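Long-range contacts in tRNA(Ile2) 2-agmatinylcytidine synthetase TiaS (PDB 5XOB), which catalyses the ATP-dependent attachment of agmatine to the wobble cytidine of an isoleucine tRNA, switching the codon read from AUG to AUA: residues N263-L269 / E321-K327; I43-I49 / A112-V116; G282-F286 / C298-E302. All blocks are in the same frame, centred on the assembly; numbering follows the deposited sequence.

Interaction 1 (N263-L269 / E321-K327); sequences NYRSYRL and EVYGSMK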
ATOM      1  N   ASN A 263      12.967  -9.476   7.665  1.00 74.16           N
ATOM      2  CA  ASN A 263      12.939  -8.294   6.827  1.00 75.21           C
ATOM      3  C   ASN A 263      12.507  -8.688   5.431  1.00 75.68           C
ATOM      4  O   ASN A 263      12.524  -9.870   5.062  1.00 75.01           O
ATOM      5  CB  ASN A 263      14.309  -7.604   6.775  1.00 76.39           C
ATOM      6  CG  ASN A 263      14.658  -6.910   8.069  1.00 73.77           C
ATOM      7  OD1 ASN A 263      14.110  -5.860   8.382  1.00 73.67           O
ATOM      8  ND2 ASN A 263      15.577  -7.489   8.828  1.00 75.07           N
ATOM      9  N   TYR A 264      12.115  -7.678   4.663  1.00 75.60           N
ATOM     10  CA  TYR A 264      11.583  -7.864   3.317  1.00 75.87           C
ATOM     11  C   TYR A 264      10.268  -8.665   3.264  1.00 72.23           C
ATOM     12  O   TYR A 264       9.948  -9.270   2.236  1.00 72.67           O
ATOM     13  CB  TYR A 264      12.658  -8.466   2.397  1.00 79.50           C
ATOM     14  CG  TYR A 264      13.884  -7.588   2.310  1.00 83.52           C
ATOM     15  CD1 TYR A 264      13.774  -6.264   1.900  1.00 85.77           C
ATOM     16  CD2 TYR A 264      15.144  -8.070   2.650  1.00 86.09           C
ATOM     17  CE1 TYR A 264      14.878  -5.445   1.822  1.00 86.93           C
ATOM     18  CE2 TYR A 264      16.257  -7.254   2.574  1.00 87.78           C
ATOM     19  CZ  TYR A 264      16.114  -5.945   2.158  1.00 89.90           C
ATOM     20  OH  TYR A 264      17.210  -5.122   2.078  1.00 99.10           O
ATOM     21  N   ARG A 265       9.519  -8.656   4.371  1.00 65.81           N
ATOM     22  CA  ARG A 265       8.159  -9.199   4.426  1.00 63.89           C
ATOM     23  C   ARG A 265       7.295  -8.235   5.238  1.00 63.34           C
ATOM     24  O   ARG A 265       7.826  -7.420   6.001  1.00 58.91           O
ATOM     25  CB  ARG A 265       8.121 -10.595   5.065  1.00 65.38           C
ATOM     26  CG  ARG A 265       8.538 -11.752   4.160  1.00 69.72           C
ATOM     27  CD  ARG A 265      10.036 -12.012   4.207  1.00 73.64           C
ATOM     28  NE  ARG A 265      10.413 -13.259   3.544  1.00 79.06           N
ATOM     29  CZ  ARG A 265      11.641 -13.551   3.110  1.00 83.14           C
ATOM     30  NH1 ARG A 265      12.649 -12.688   3.243  1.00 86.21           N
ATOM     31  NH2 ARG A 265      11.864 -14.720   2.524  1.00 86.29           N
ATOM     32  N   SER A 266       5.972  -8.344   5.075  1.00 61.79           N
ATOM     33  CA  SER A 266       5.013  -7.445   5.732  1.00 58.07           C
ATOM     34  C   SER A 266       4.040  -8.241   6.584  1.00 57.97           C
ATOM     35  O   SER A 266       3.665  -9.359   6.220  1.00 56.08           O
ATOM     36  CB  SER A 266       4.255  -6.631   4.690  1.00 56.67           C
ATOM     37  OG  SER A 266       5.154  -6.103   3.724  1.00 54.40           O
ATOM     38  N   TYR A 267       3.628  -7.658   7.711  1.00 57.18           N
ATOM     39  CA  TYR A 267       2.888  -8.398   8.732  1.00 57.84           C
ATOM     40  C   TYR A 267       1.692  -7.656   9.342  1.00 59.82           C
ATOM     41  O   TYR A 267       1.656  -6.427   9.379  1.00 61.29           O
ATOM     42  CB  TYR A 267       3.835  -8.802   9.871  1.00 59.13           C
ATOM     43  CG  TYR A 267       5.050  -9.596   9.436  1.00 58.73           C
ATOM     44  CD1 TYR A 267       4.969 -10.971   9.243  1.00 59.59           C
ATOM     45  CD2 TYR A 267       6.280  -8.973   9.230  1.00 59.39           C
ATOM     46  CE1 TYR A 267       6.073 -11.708   8.842  1.00 58.61           C
ATOM     47  CE2 TYR A 267       7.391  -9.703   8.831  1.00 61.90           C
ATOM     48  CZ  TYR A 267       7.279 -11.075   8.641  1.00 60.98           C
ATOM     49  OH  TYR A 267       8.363 -11.827   8.248  1.00 65.79           O
ATOM     50  N   ARG A 268       0.704  -8.433   9.784  1.00 60.79           N
ATOM     51  CA  ARG A 268      -0.264  -7.994  10.774  1.00 66.18           C
ATOM     52  C   ARG A 268       0.069  -8.782  12.031  1.00 67.26           C
ATOM     53  O   ARG A 268       0.080 -10.017  12.004  1.00 66.01           O
ATOM     54  CB  ARG A 268      -1.703  -8.297  10.346  1.00 70.39           C
ATOM     55  CG  ARG A 268      -2.654  -8.479  11.528  1.00 76.45           C
ATOM     56  CD  ARG A 268      -4.050  -8.974  11.158  1.00 80.98           C
ATOM     57  NE  ARG A 268      -4.100 -10.227  10.390  1.00 85.72           N
ATOM     58  CZ  ARG A 268      -3.785 -11.447  10.843  1.00 84.64           C
ATOM     59  NH1 ARG A 268      -3.331 -11.640  12.083  1.00 81.83           N
ATOM     60  NH2 ARG A 268      -3.907 -12.490  10.025  1.00 82.75           N
ATOM     61  N   LEU A 269       0.334  -8.086  13.128  1.00 69.26           N
ATOM     62  CA  LEU A 269       0.600  -8.772  14.387  1.00 73.50           C
ATOM     63  C   LEU A 269       0.204  -7.949  15.598  1.00 72.84           C
ATOM     64  O   LEU A 269       0.329  -6.728  15.595  1.00 73.03           O
ATOM     65  CB  LEU A 269       2.067  -9.194  14.471  1.00 74.92           C
ATOM     66  CG  LEU A 269       3.143  -8.110  14.404  1.00 76.48           C
ATOM     67  CD1 LEU A 269       3.611  -7.716  15.791  1.00 78.33           C
ATOM     68  CD2 LEU A 269       4.340  -8.601  13.606  1.00 79.10           C
ATOM     69  N   GLU A 321      -2.626  -3.844  17.549  1.00 75.79           N
ATOM     70  CA  GLU A 321      -2.368  -4.696  16.404  1.00 74.57           C
ATOM     71  C   GLU A 321      -1.777  -3.834  15.307  1.00 71.35           C
ATOM     72  O   GLU A 321      -2.351  -2.811  14.945  1.00 66.92           O
ATOM     73  CB  GLU A 321      -3.665  -5.360  15.950  1.00 79.05           C
ATOM     74  CG  GLU A 321      -3.470  -6.481  14.947  1.00 83.79           C
ATOM     75  CD  GLU A 321      -4.548  -7.541  15.050  1.00 87.45           C
ATOM     76  OE1 GLU A 321      -5.489  -7.508  14.226  1.00 89.04           O
ATOM     77  OE2 GLU A 321      -4.460  -8.395  15.963  1.00 89.21           O
ATOM     78  N   VAL A 322      -0.622  -4.248  14.785  1.00 71.07           N
ATOM     79  CA  VAL A 322       0.140  -3.420  13.846  1.00 70.44           C
ATOM     80  C   VAL A 322       0.220  -4.011  12.439  1.00 72.10           C
ATOM     81  O   VAL A 322       0.248  -5.234  12.257  1.00 67.64           O
ATOM     82  CB  VAL A 322       1.567  -3.113  14.357  1.00 68.77           C
ATOM     83  CG1 VAL A 322       1.493  -2.267  15.615  1.00 68.24           C
ATOM     84  CG2 VAL A 322       2.368  -4.381  14.611  1.00 68.03           C
ATOM     85  N   TYR A 323       0.278  -3.110  11.458  1.00 71.18           N
ATOM     86  CA  TYR A 323       0.292  -3.464  10.046  1.00 71.17           C
ATOM     87  C   TYR A 323       1.455  -2.780   9.346  1.00 68.66           C
ATOM     88  O   TYR A 323       1.536  -1.546   9.334  1.00 68.55           O
ATOM     89  CB  TYR A 323      -1.003  -2.993   9.382  1.00 74.69           C
ATOM     90  CG  TYR A 323      -2.268  -3.613   9.934  1.00 75.73           C
ATOM     91  CD1 TYR A 323      -2.931  -4.616   9.237  1.00 77.86           C
ATOM     92  CD2 TYR A 323      -2.815  -3.179  11.136  1.00 75.13           C
ATOM     93  CE1 TYR A 323      -4.094  -5.182   9.725  1.00 77.48           C
ATOM     94  CE2 TYR A 323      -3.978  -3.738  11.633  1.00 75.92           C
ATOM     95  CZ  TYR A 323      -4.612  -4.742  10.924  1.00 77.28           C
ATOM     96  OH  TYR A 323      -5.767  -5.306  11.413  1.00 80.69           O
ATOM     97  N   GLY A 324       2.353  -3.564   8.756  1.00 64.61           N
ATOM     98  CA  GLY A 324       3.408  -2.973   7.954  1.00 63.90           C
ATOM     99  C   GLY A 324       4.546  -3.879   7.565  1.00 65.38           C
ATOM    100  O   GLY A 324       4.589  -5.044   7.938  1.00 71.07           O
ATOM    101  N   SER A 325       5.469  -3.307   6.797  1.00 68.73           N
ATOM    102  CA  SER A 325       6.649  -4.003   6.309  1.00 69.27           C
ATOM    103  C   SER A 325       7.750  -3.946   7.341  1.00 69.52           C
ATOM    104  O   SER A 325       7.840  -2.988   8.101  1.00 67.65           O
ATOM    105  CB  SER A 325       7.152  -3.341   5.028  1.00 69.42           C
ATOM    106  OG  SER A 325       6.146  -3.341   4.032  1.00 73.17           O
ATOM    107  N   MET A 326       8.598  -4.969   7.344  1.00 74.96           N
ATOM    108  CA  MET A 326       9.796  -4.982   8.173  1.00 77.83           C
ATOM    109  C   MET A 326      11.035  -4.695   7.328  1.00 80.81           C
ATOM    110  O   MET A 326      11.398  -5.482   6.451  1.00 77.86           O
ATOM    111  CB  MET A 326       9.949  -6.330   8.872  1.00 80.21           C
ATOM    112  CG  MET A 326      11.247  -6.475   9.657  1.00 82.13           C
ATOM    113  SD  MET A 326      11.030  -7.199  11.291  1.00 83.25           S
ATOM    114  CE  MET A 326      10.115  -5.883  12.071  1.00 79.96           C
ATOM    115  N   LYS A 327      11.665  -3.552   7.593  1.00 89.28           N
ATOM    116  CA  LYS A 327      12.970  -3.212   7.024  1.00 93.77           C
ATOM    117  C   LYS A 327      13.866  -2.802   8.183  1.00 91.30           C
ATOM    118  O   LYS A 327      13.443  -2.040   9.052  1.00 88.34           O
ATOM    119  CB  LYS A 327      12.864  -2.051   6.030  1.00101.47           C
ATOM    120  CG  LYS A 327      11.770  -2.188   4.977  1.00108.63           C
ATOM    121  CD  LYS A 327      11.505  -0.855   4.283  1.00113.97           C
ATOM    122  CE  LYS A 327      10.107  -0.784   3.684  1.00114.11           C
ATOM    123  NZ  LYS A 327       9.828   0.577   3.144  1.00115.55           N
TER

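Interaction 2 (I43-I49 / A112-V116); sequences IRLNPTI and AIKDV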
ATOM      1  N   ILE A  43      -0.711  -6.247 -11.263  1.00 61.56           N
ATOM      2  CA  ILE A  43      -0.394  -7.000 -10.046  1.00 60.66           C
ATOM      3  C   ILE A  43       0.859  -6.447  -9.359  1.00 59.26           C
ATOM      4  O   ILE A  43       1.963  -6.647  -9.846  1.00 55.35           O
ATOM      5  CB  ILE A  43      -0.153  -8.491 -10.391  1.00 61.09           C
ATOM      6  CG1 ILE A  43      -1.353  -9.082 -11.154  1.00 61.04           C
ATOM      7  CG2 ILE A  43       0.162  -9.304  -9.143  1.00 62.99           C
ATOM      8  CD1 ILE A  43      -2.682  -9.037 -10.432  1.00 61.42           C
ATOM      9  N   ARG A  44       0.683  -5.762  -8.230  1.00 61.89           N
ATOM     10  CA  ARG A  44       1.821  -5.323  -7.409  1.00 66.93           C
ATOM     11  C   ARG A  44       2.406  -6.475  -6.585  1.00 64.17           C
ATOM     12  O   ARG A  44       1.674  -7.265  -5.986  1.00 59.73           O
ATOM     13  CB  ARG A  44       1.417  -4.200  -6.455  1.00 71.56           C
ATOM     14  CG  ARG A  44       0.959  -2.932  -7.140  1.00 76.88           C
ATOM     15  CD  ARG A  44       2.111  -2.147  -7.750  1.00 84.34           C
ATOM     16  NE  ARG A  44       1.614  -0.935  -8.403  1.00 90.39           N
ATOM     17  CZ  ARG A  44       2.338  -0.097  -9.137  1.00 97.77           C
ATOM     18  NH1 ARG A  44       3.630  -0.313  -9.348  1.00100.49           N
ATOM     19  NH2 ARG A  44       1.749   0.970  -9.674  1.00101.27           N
ATOM     20  N   LEU A  45       3.732  -6.540  -6.534  1.00 65.53           N
ATOM     21  CA  LEU A  45       4.428  -7.629  -5.861  1.00 64.59           C
ATOM     22  C   LEU A  45       5.024  -7.137  -4.553  1.00 62.34           C
ATOM     23  O   LEU A  45       4.749  -6.011  -4.136  1.00 65.11           O
ATOM     24  CB  LEU A  45       5.510  -8.196  -6.776  1.00 65.31           C
ATOM     25  CG  LEU A  45       5.037  -8.494  -8.200  1.00 67.45           C
ATOM     26  CD1 LEU A  45       6.222  -8.935  -9.037  1.00 67.51           C
ATOM     27  CD2 LEU A  45       3.936  -9.545  -8.233  1.00 67.49           C
ATOM     28  N   ASN A  46       5.811  -7.992  -3.898  1.00 61.56           N
ATOM     29  CA  ASN A  46       6.438  -7.640  -2.631  1.00 60.08           C
ATOM     30  C   ASN A  46       6.977  -6.218  -2.700  1.00 59.17           C
ATOM     31  O   ASN A  46       7.935  -5.951  -3.422  1.00 61.68           O
ATOM     32  CB  ASN A  46       7.563  -8.619  -2.294  1.00 58.96           C
ATOM     33  CG  ASN A  46       8.063  -8.458  -0.873  1.00 58.54           C
ATOM     34  OD1 ASN A  46       7.933  -7.397  -0.273  1.00 59.15           O
ATOM     35  ND2 ASN A  46       8.634  -9.521  -0.326  1.00 59.20           N
ATOM     36  N   PRO A  47       6.357  -5.295  -1.959  1.00 59.36           N
ATOM     37  CA  PRO A  47       6.747  -3.894  -2.056  1.00 62.87           C
ATOM     38  C   PRO A  47       8.044  -3.548  -1.320  1.00 68.36           C
ATOM     39  O   PRO A  47       8.431  -2.381  -1.298  1.00 72.81           O
ATOM     40  CB  PRO A  47       5.563  -3.167  -1.414  1.00 61.31           C
ATOM     41  CG  PRO A  47       5.057  -4.125  -0.401  1.00 59.95           C
ATOM     42  CD  PRO A  47       5.265  -5.492  -0.990  1.00 60.22           C
ATOM     43  N   THR A  48       8.709  -4.538  -0.731  1.00 74.37           N
ATOM     44  CA  THR A  48       9.929  -4.289   0.032  1.00 76.77           C
ATOM     45  C   THR A  48      11.205  -4.435  -0.800  1.00 81.60           C
ATOM     46  O   THR A  48      12.253  -3.915  -0.404  1.00 88.71           O
ATOM     47  CB  THR A  48      10.029  -5.227   1.255  1.00 76.01           C
ATOM     48  OG1 THR A  48      10.028  -6.593   0.827  1.00 74.04           O
ATOM     49  CG2 THR A  48       8.871  -5.001   2.209  1.00 74.77           C
ATOM     50  N   ILE A  49      11.128  -5.121  -1.942  1.00 84.59           N
ATOM     51  CA  ILE A  49      12.342  -5.482  -2.684  1.00 87.82           C
ATOM     52  C   ILE A  49      12.985  -4.221  -3.262  1.00 93.79           C
ATOM     53  O   ILE A  49      12.290  -3.376  -3.828  1.00 93.38           O
ATOM     54  CB  ILE A  49      12.085  -6.511  -3.812  1.00 86.06           C
ATOM     55  CG1 ILE A  49      11.257  -7.701  -3.312  1.00 84.51           C
ATOM     56  CG2 ILE A  49      13.405  -7.030  -4.375  1.00 87.86           C
ATOM     57  CD1 ILE A  49      11.854  -8.442  -2.131  1.00 86.10           C
ATOM     58  N   ALA A 112       5.508 -14.444  -4.831  1.00 63.42           N
ATOM     59  CA  ALA A 112       6.053 -13.219  -5.397  1.00 62.10           C
ATOM     60  C   ALA A 112       5.509 -11.980  -4.690  1.00 61.41           C
ATOM     61  O   ALA A 112       6.217 -10.986  -4.524  1.00 64.75           O
ATOM     62  CB  ALA A 112       5.746 -13.153  -6.882  1.00 62.43           C
ATOM     63  N   ILE A 113       4.254 -12.054  -4.261  1.00 61.59           N
ATOM     64  CA  ILE A 113       3.586 -10.915  -3.642  1.00 62.51           C
ATOM     65  C   ILE A 113       3.972 -10.796  -2.176  1.00 64.47           C
ATOM     66  O   ILE A 113       4.125  -9.687  -1.667  1.00 64.50           O
ATOM     67  CB  ILE A 113       2.053 -11.025  -3.790  1.00 62.47           C
ATOM     68  CG1 ILE A 113       1.688 -11.054  -5.277  1.00 63.23           C
ATOM     69  CG2 ILE A 113       1.349  -9.853  -3.115  1.00 61.53           C
ATOM     70  CD1 ILE A 113       0.234 -11.346  -5.558  1.00 65.66           C
ATOM     71  N   LYS A 114       4.144 -11.932  -1.506  1.00 67.51           N
ATOM     72  CA  LYS A 114       4.379 -11.943  -0.058  1.00 69.63           C
ATOM     73  C   LYS A 114       5.834 -12.148   0.360  1.00 71.48           C
ATOM     74  O   LYS A 114       6.213 -11.814   1.490  1.00 70.97           O
ATOM     75  CB  LYS A 114       3.511 -13.018   0.589  1.00 70.21           C
ATOM     76  CG  LYS A 114       2.048 -12.630   0.624  1.00 72.71           C
ATOM     77  CD  LYS A 114       1.198 -13.685   1.301  1.00 76.12           C
ATOM     78  CE  LYS A 114      -0.245 -13.226   1.386  1.00 80.17           C
ATOM     79  NZ  LYS A 114      -1.116 -14.218   2.069  1.00 84.40           N
ATOM     80  N   ASP A 115       6.647 -12.665  -0.551  1.00 71.93           N
ATOM     81  CA  ASP A 115       7.938 -13.199  -0.186  1.00 71.80           C
ATOM     82  C   ASP A 115       8.997 -12.788  -1.192  1.00 70.80           C
ATOM     83  O   ASP A 115       8.797 -11.860  -1.978  1.00 72.35           O
ATOM     84  CB  ASP A 115       7.821 -14.723  -0.123  1.00 78.36           C
ATOM     85  CG  ASP A 115       8.409 -15.303   1.143  1.00 84.19           C
ATOM     86  OD1 ASP A 115       7.748 -15.186   2.200  1.00 92.44           O
ATOM     87  OD2 ASP A 115       9.517 -15.885   1.080  1.00 85.85           O
ATOM     88  N   VAL A 116      10.131 -13.479  -1.142  1.00 74.33           N
ATOM     89  CA  VAL A 116      11.227 -13.267  -2.063  1.00 76.92           C
ATOM     90  C   VAL A 116      11.368 -14.489  -2.963  1.00 77.88           C
ATOM     91  O   VAL A 116      11.248 -15.630  -2.514  1.00 75.76           O
ATOM     92  CB  VAL A 116      12.542 -13.039  -1.300  1.00 78.93           C
ATOM     93  CG1 VAL A 116      13.714 -12.890  -2.264  1.00 82.17           C
ATOM     94  CG2 VAL A 116      12.430 -11.813  -0.402  1.00 79.63           C
TER

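Interaction 3 (G282-F286 / C298-E302); sequences GGHVF and CAAFE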
ATOM      1  N   GLY A 282      15.042  12.590  12.660  1.00121.94           N
ATOM      2  CA  GLY A 282      14.438  13.097  11.406  1.00119.41           C
ATOM      3  C   GLY A 282      12.944  13.434  11.345  1.00117.45           C
ATOM      4  O   GLY A 282      12.433  13.764  10.268  1.00110.49           O
ATOM      5  N   GLY A 283      12.246  13.373  12.478  1.00115.94           N
ATOM      6  CA  GLY A 283      10.781  13.557  12.515  1.00113.46           C
ATOM      7  C   GLY A 283      10.010  12.244  12.637  1.00110.62           C
ATOM      8  O   GLY A 283       8.859  12.142  12.200  1.00107.83           O
ATOM      9  N   HIS A 284      10.646  11.252  13.261  1.00106.95           N
ATOM     10  CA  HIS A 284      10.149   9.875  13.322  1.00 98.17           C
ATOM     11  C   HIS A 284       9.864   9.480  14.764  1.00 91.86           C
ATOM     12  O   HIS A 284      10.519   9.958  15.683  1.00 97.26           O
ATOM     13  CB  HIS A 284      11.181   8.912  12.722  1.00 95.37           C
ATOM     14  CG  HIS A 284      11.848   9.436  11.488  1.00 93.49           C
ATOM     15  ND1 HIS A 284      11.149   9.727  10.340  1.00 94.03           N
ATOM     16  CD2 HIS A 284      13.143   9.730  11.223  1.00 94.27           C
ATOM     17  CE1 HIS A 284      11.980  10.175   9.417  1.00 95.54           C
ATOM     18  NE2 HIS A 284      13.198  10.186   9.928  1.00 95.11           N
ATOM     19  N   VAL A 285       8.909   8.575  14.947  1.00 83.80           N
ATOM     20  CA  VAL A 285       8.364   8.260  16.261  1.00 81.47           C
ATOM     21  C   VAL A 285       8.419   6.749  16.478  1.00 82.52           C
ATOM     22  O   VAL A 285       7.641   6.025  15.872  1.00 85.34           O
ATOM     23  CB  VAL A 285       6.897   8.739  16.344  1.00 79.39           C
ATOM     24  CG1 VAL A 285       6.304   8.485  17.725  1.00 78.40           C
ATOM     25  CG2 VAL A 285       6.789  10.214  15.973  1.00 79.97           C
ATOM     26  N   PHE A 286       9.318   6.269  17.337  1.00 84.17           N
ATOM     27  CA  PHE A 286       9.478   4.821  17.545  1.00 84.99           C
ATOM     28  C   PHE A 286       8.840   4.344  18.828  1.00 83.25           C
ATOM     29  O   PHE A 286       8.605   5.122  19.742  1.00 84.51           O
ATOM     30  CB  PHE A 286      10.950   4.423  17.595  1.00 88.14           C
ATOM     31  CG  PHE A 286      11.659   4.565  16.291  1.00 92.04           C
ATOM     32  CD1 PHE A 286      12.146   3.450  15.624  1.00 96.05           C
ATOM     33  CD2 PHE A 286      11.845   5.818  15.728  1.00 97.55           C
ATOM     34  CE1 PHE A 286      12.808   3.584  14.416  1.00 99.29           C
ATOM     35  CE2 PHE A 286      12.503   5.958  14.522  1.00101.93           C
ATOM     36  CZ  PHE A 286      12.986   4.841  13.862  1.00100.01           C
ATOM     37  N   CYS A 298       8.386  -0.868  16.303  1.00 81.72           N
ATOM     38  CA  CYS A 298       7.454  -0.280  15.353  1.00 78.24           C
ATOM     39  C   CYS A 298       7.785   1.180  15.145  1.00 78.44           C
ATOM     40  O   CYS A 298       8.333   1.832  16.040  1.00 77.20           O
ATOM     41  CB  CYS A 298       6.037  -0.412  15.863  1.00 76.98           C
ATOM     42  SG  CYS A 298       5.610  -2.127  16.171  1.00 74.98           S
ATOM     43  N   ALA A 299       7.428   1.686  13.968  1.00 76.33           N
ATOM     44  CA  ALA A 299       7.832   3.021  13.544  1.00 76.81           C
ATOM     45  C   ALA A 299       6.760   3.740  12.722  1.00 78.31           C
ATOM     46  O   ALA A 299       6.151   3.156  11.826  1.00 78.50           O
ATOM     47  CB  ALA A 299       9.125   2.936  12.745  1.00 74.69           C
ATOM     48  N   ALA A 300       6.554   5.016  13.052  1.00 79.94           N
ATOM     49  CA  ALA A 300       5.767   5.952  12.250  1.00 78.92           C
ATOM     50  C   ALA A 300       6.694   7.061  11.747  1.00 81.25           C
ATOM     51  O   ALA A 300       6.990   8.008  12.481  1.00 84.10           O
ATOM     52  CB  ALA A 300       4.642   6.544  13.085  1.00 77.78           C
ATOM     53  N   PHE A 301       7.148   6.941  10.501  1.00 82.37           N
ATOM     54  CA  PHE A 301       8.135   7.868   9.944  1.00 84.07           C
ATOM     55  C   PHE A 301       7.498   9.224   9.650  1.00 84.28           C
ATOM     56  O   PHE A 301       6.280   9.374   9.724  1.00 81.70           O
ATOM     57  CB  PHE A 301       8.786   7.283   8.681  1.00 88.37           C
ATOM     58  CG  PHE A 301       9.579   6.025   8.932  1.00 93.94           C
ATOM     59  CD1 PHE A 301      10.952   6.082   9.151  1.00 96.66           C
ATOM     60  CD2 PHE A 301       8.952   4.783   8.952  1.00 97.12           C
ATOM     61  CE1 PHE A 301      11.682   4.926   9.383  1.00 98.47           C
ATOM     62  CE2 PHE A 301       9.677   3.626   9.183  1.00 98.43           C
ATOM     63  CZ  PHE A 301      11.043   3.697   9.398  1.00 99.65           C
ATOM     64  N   GLU A 302       8.327  10.200   9.296  1.00 86.74           N
ATOM     65  CA  GLU A 302       7.903  11.588   9.154  1.00 89.82           C
ATOM     66  C   GLU A 302       6.840  11.743   8.073  1.00 87.79           C
ATOM     67  O   GLU A 302       5.855  12.452   8.283  1.00 91.02           O
ATOM     68  CB  GLU A 302       9.114  12.493   8.861  1.00 92.60           C
ATOM     69  CG  GLU A 302       8.803  13.983   8.732  1.00 94.39           C
ATOM     70  CD  GLU A 302       8.208  14.380   7.389  1.00 95.89           C
ATOM     71  OE1 GLU A 302       8.474  13.704   6.373  1.00 98.67           O
ATOM     72  OE2 GLU A 302       7.470  15.386   7.351  1.00 95.60           O
TER

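Interaction 1 (N263-L269 / E321-K327)
An antiparallel strand pair of the OB-fold domain forms where Tyr267 faces Gly324 and Leu269 faces Val322, both hydrogen-bonded pairs. The N-to-C directions of the two strand segments make 148°, antiparallel with the usual sheet twist. Reciprocal amide bonds define the register. Tyr267 N donates to Gly324 O at 2.8 Å, and Gly324 N returns a bond to Tyr267 O at 3.0 Å. Val322 N reaches Leu269 O at 2.8 Å, and this bond is almost straight (177° at the hydrogen). Beyond the regular pairing, Tyr264 N still donates to Met326 O at 2.9 Å.

Both strands, 265-273 and 319-327, belong to the curled sheet of this domain, the antiparallel pairing by which the first strand of an OB barrel meets the one that follows its helix. Leu269 and Val322 share a buried face with Tyr267 and Met326. Leu269 CD1 lies 3.7 Å from Val322 CG2, with Ile289 of the neighbouring strand touching both side chains, and Met326 CB approaches the edge of the Tyr267 ring at 4.2 Å from CE2.

Ser266 and Ser325 sit on the other face, where their chains draw together and the hydroxyls bond, OG to OG, at 3.0 Å. Further along this face, Arg268 CB lies 4.0 Å from Tyr323 CE1, with the arginine methylenes running alongside the ring. A bend at chi3 then turns the guanidinium so that its plane stands 75° from the ring, and NH2 forms a salt bridge with Glu256.

Interaction 2 (I43-I49 / A112-V116)
Ile113, near the end of helix 106-114, is the bump of this contact, and the chain from Ile43 to Leu45 supplies the hollow. Its CD1 meets Ile43 CG2 at 4.1 Å, its CG1 meets Leu45 CD2 at 4.0 Å, and both of its branches lie against the carbonyl oxygen of Arg44 between them. The isoleucine crosses Ile43 and Leu45 at about a right angle, so methyl ends and methylene flanks mesh. Leu45 CD2 in turn fits beside Ala112 CB at 4.3 Å. Ala147 of helix 141-150 touches both Leu45 and Ala112 and so adds to this apolar patch of the TCKD domain, and the Leu45 side chain lies about 6 Å from the bound magnesium ion. Farther out, Ile49 CD1 rests 3.8 Å from Val116 CG2, the two side chains crossing at a slant.

Between these patches Asn46 makes the polar joint. Its backbone N donates to Ala112 O at 3.1 Å, in the carbonyl plane on a lone pair. The amide extends toward the residues after the helix because chi1 is -169°, and ND2 donates to Asp115 O at 2.9 Å; that bond is straight at the hydrogen, but the donor stands 62° above the carbonyl plane. OD1 accepts from Thr48 N in an Asx turn, while ND2 also bonds Tyr264 O. These bonds on ND2 and OD1 fix the amide in rotation. Separately, the backbone N-H, bonded to Ala112 O in the last turn, probably offsets part of the negative end of the helix dipole.

Interaction 3 (G282-F286 / C298-E302)
Val285 and Ala300 form an antiparallel hydrogen-bonded pair in the hairpin of strands 284-291 and 294-300. Val285 N reaches Ala300 O and Ala300 N reaches Val285 O, each at 3.2 Å. The second bond is close to linear, whereas in the first the donor stands 41° above the carbonyl plane. Past the open end of the hairpin, Gly283 O touches Glu302 CA at 3.2 Å, a CA-H...O contact, and also accepts from Arg308 of helix 307-313.

Apolar contacts occupy both faces of the hairpin. Phe286 lays its ring over Ala299, whose CB comes within 4.1 Å of CE1 and is offset toward the rim. Val285, on the reverse face, packs through Arg308, Ile311 and Arg312 on helix 307-313, which sits where an OB fold has the helix that caps its barrel.

The aromatic contribution comes from Phe301, which turns an edge to one face of the His284 ring in an offset edge-to-face pair, centroids 5.5 Å apart and planes at 64°. Gly282 C lies 3.5 Å above the opposite face, toward its rim, so the imidazole sits between backbone and phenyl.

A side-chain hydrogen bond completes the set. Glu302 N donates to His284 ND1 at 3.0 Å, arriving near the ring plane but bent at the hydrogen (136°). Because ND1 acts as acceptor here, the imidazole is probably neutral, with its proton on NE2.

In the fold
Along the chain, interaction 2 closes first, then interaction 1 opens, and interaction 3 falls wholly between the two segments of interaction 1. Interactions 1 and 3 share the curled OB-fold sheet, in which strands 265-273 and 284-291 are neighbours; their centres lie 15 Å apart and Val322 CG1 touches Cys298 SG at 4.2 Å. Interaction 2 belongs to the TCKD domain, yet its centre is only 13 Å from interaction 1. Interactions 2 and 3 do not touch, with centres 24 Å apart. The barrel is joined to the magnesium-binding domain where interactions 1 and 2 touch, by the salt bridge from Arg265 NH2 to Asp115 OD2 (3.0 Å) and the probable hydrogen bond from Asn46 ND2 to Tyr264 O.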